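PmbA-related protein (Thermotoga maritima, PDB 1VL4) is a putative modulator of DNA gyrase, a member of peptidase family U62 that may act as a metallopeptidase. Local coordinates at residues S265-E273 with N312-H320. Residues are numbered along the deposited sequence; the frame is centred on the assembly and turned at random.
Sequences SPLKGKLGE and NGVLKTFLH
Leu271 lays its CD2 methyl over one face of the Phe318 ring, 4.1 Å from the ring centroid in a CH-pi contact, displaced toward the rim. Its CG sits 3.6 Å from Phe318 CE2. At the ring's edge, in its plane, lies Leu267 O, 3.5 Å from Phe318 CZ, which also accepts a hydrogen bond from Lys270 N, while Leu267 CB packs against CE1; beyond this contact, Val260 of helix 257-261 also touches the Phe318 side chain. Next to it, Leu315 holds CG anti to its backbone N (chi1 179°); with chi2 71°, this brings CD2 against the Lys270 carbonyl, 3.6 Å from Lys270 O, and within 4.0 Å of Leu271 CD2. Two backbone hydrogen bonds join 265-273 to 312-320: Gly272 N gives a short 2.6 Å bond to Leu315 O, and Leu315 N returns one of 3.0 Å to Glu273 O. That same oxygen also receives a CA-H...O contact from Val314. The turn Lys270-Glu273, type II with positive phi at Gly272, thus offers one donor and one acceptor. Strand 314-315 is one of the two outermost of its mixed sheet within the chain, and there the loop satisfies both backbone polar atoms of Leu315, with apolar packing beside them.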
# COMPACT_ATOMS: atom_id res chain seq x y z
N SER A 265 3.58 15.55 -17.34
CA SER A 265 4.53 14.73 -18.09
C SER A 265 5.61 15.58 -18.78
O SER A 265 5.31 16.53 -19.48
CB SER A 265 3.81 13.89 -19.16
OG SER A 265 4.74 13.33 -20.07
N PRO A 266 6.88 15.16 -18.66
CA PRO A 266 7.92 15.92 -19.34
C PRO A 266 7.95 15.68 -20.88
O PRO A 266 8.78 16.25 -21.56
CB PRO A 266 9.20 15.41 -18.66
CG PRO A 266 8.89 13.98 -18.37
CD PRO A 266 7.43 13.98 -17.96
N LEU A 267 7.04 14.85 -21.41
CA LEU A 267 6.90 14.61 -22.84
C LEU A 267 5.85 15.47 -23.57
O LEU A 267 5.67 15.35 -24.79
CB LEU A 267 6.55 13.11 -23.09
CG LEU A 267 7.62 12.10 -22.65
CD1 LEU A 267 7.12 10.67 -22.85
CD2 LEU A 267 8.89 12.28 -23.42
N LYS A 268 5.17 16.36 -22.87
CA LYS A 268 4.20 17.23 -23.55
C LYS A 268 4.89 18.00 -24.67
O LYS A 268 5.98 18.54 -24.48
CB LYS A 268 3.56 18.20 -22.56
CG LYS A 268 2.33 18.91 -23.12
CD LYS A 268 1.84 20.06 -22.23
CE LYS A 268 0.31 20.07 -22.12
NZ LYS A 268 -0.37 19.86 -23.44
N GLY A 269 4.25 18.02 -25.85
CA GLY A 269 4.80 18.73 -27.01
C GLY A 269 5.92 18.03 -27.80
O GLY A 269 6.46 18.60 -28.78
N LYS A 270 6.23 16.79 -27.41
CA LYS A 270 7.36 16.07 -27.97
C LYS A 270 6.96 15.00 -28.98
O LYS A 270 7.80 14.26 -29.46
CB LYS A 270 8.17 15.44 -26.85
CG LYS A 270 8.61 16.39 -25.75
CD LYS A 270 10.10 16.72 -25.81
CE LYS A 270 10.62 17.18 -24.45
NZ LYS A 270 10.52 16.06 -23.47
N LEU A 271 5.68 14.89 -29.33
CA LEU A 271 5.32 13.88 -30.30
C LEU A 271 6.15 14.19 -31.53
O LEU A 271 6.30 15.34 -31.92
CB LEU A 271 3.81 13.87 -30.61
CG LEU A 271 2.89 13.26 -29.54
CD1 LEU A 271 1.43 13.58 -29.85
CD2 LEU A 271 3.08 11.74 -29.42
N GLY A 272 6.73 13.16 -32.12
CA GLY A 272 7.45 13.33 -33.35
C GLY A 272 8.89 13.76 -33.17
O GLY A 272 9.62 13.81 -34.13
N GLU A 273 9.33 14.00 -31.94
CA GLU A 273 10.70 14.47 -31.70
C GLU A 273 11.60 13.30 -31.29
O GLU A 273 11.10 12.25 -30.85
CB GLU A 273 10.70 15.51 -30.60
CG GLU A 273 9.81 16.72 -30.91
CD GLU A 273 9.94 17.83 -29.90
OE1 GLU A 273 10.55 17.60 -28.82
OE2 GLU A 273 9.44 18.93 -30.19
N ASN A 312 12.93 4.04 -33.03
CA ASN A 312 14.26 4.61 -33.29
C ASN A 312 14.40 5.97 -32.60
O ASN A 312 14.88 6.90 -33.17
CB ASN A 312 14.56 4.72 -34.78
CG ASN A 312 14.33 3.39 -35.53
OD1 ASN A 312 14.67 2.33 -35.03
ND2 ASN A 312 13.77 3.47 -36.73
N GLY A 313 13.95 6.03 -31.36
CA GLY A 313 14.14 7.15 -30.49
C GLY A 313 13.10 8.24 -30.69
O GLY A 313 13.08 9.18 -29.92
N VAL A 314 12.24 8.10 -31.70
CA VAL A 314 11.24 9.11 -32.02
C VAL A 314 9.96 8.77 -31.26
O VAL A 314 9.50 7.63 -31.33
CB VAL A 314 11.03 9.23 -33.55
CG1 VAL A 314 9.92 10.23 -33.89
CG2 VAL A 314 12.34 9.63 -34.26
N LEU A 315 9.42 9.75 -30.52
CA LEU A 315 8.14 9.55 -29.85
C LEU A 315 6.95 9.56 -30.87
O LEU A 315 6.64 10.59 -31.50
CB LEU A 315 7.94 10.61 -28.76
CG LEU A 315 6.63 10.55 -27.99
CD1 LEU A 315 6.55 9.36 -27.05
CD2 LEU A 315 6.42 11.86 -27.20
N LYS A 316 6.26 8.42 -30.96
CA LYS A 316 5.22 8.19 -31.95
C LYS A 316 3.85 8.42 -31.43
O LYS A 316 3.02 8.82 -32.20
CB LYS A 316 5.26 6.75 -32.51
CG LYS A 316 6.63 6.31 -32.98
CD LYS A 316 7.22 7.25 -34.04
CE LYS A 316 6.44 7.18 -35.32
NZ LYS A 316 7.20 7.74 -36.48
N THR A 317 3.56 8.10 -30.17
CA THR A 317 2.18 8.25 -29.66
C THR A 317 2.22 8.27 -28.17
O THR A 317 3.14 7.72 -27.58
CB THR A 317 1.25 7.04 -30.09
OG1 THR A 317 -0.10 7.22 -29.61
CG2 THR A 317 1.79 5.71 -29.55
N PHE A 318 1.19 8.86 -27.56
CA PHE A 318 0.89 8.58 -26.16
C PHE A 318 -0.09 7.41 -26.08
O PHE A 318 -0.66 6.98 -27.08
CB PHE A 318 0.33 9.82 -25.46
CG PHE A 318 1.25 10.98 -25.47
CD1 PHE A 318 2.50 10.89 -24.86
CD2 PHE A 318 0.90 12.18 -26.10
CE1 PHE A 318 3.38 11.97 -24.87
CE2 PHE A 318 1.79 13.27 -26.12
CZ PHE A 318 3.02 13.16 -25.50
N LEU A 319 -0.26 6.91 -24.88
CA LEU A 319 -1.26 5.92 -24.57
C LEU A 319 -2.56 6.61 -24.08
O LEU A 319 -2.52 7.62 -23.38
CB LEU A 319 -0.71 4.95 -23.51
CG LEU A 319 0.59 4.23 -23.95
CD1 LEU A 319 0.98 3.21 -22.93
CD2 LEU A 319 0.46 3.58 -25.30
N HIS A 320 -3.69 6.04 -24.47
CA HIS A 320 -5.00 6.62 -24.27
C HIS A 320 -6.01 5.70 -23.56
O HIS A 320 -5.87 4.47 -23.55
CB HIS A 320 -5.60 7.01 -25.62
CG HIS A 320 -4.91 8.17 -26.28
ND1 HIS A 320 -5.24 9.47 -26.00
CD2 HIS A 320 -3.92 8.21 -27.19
CE1 HIS A 320 -4.49 10.27 -26.74
NE2 HIS A 320 -3.67 9.53 -27.46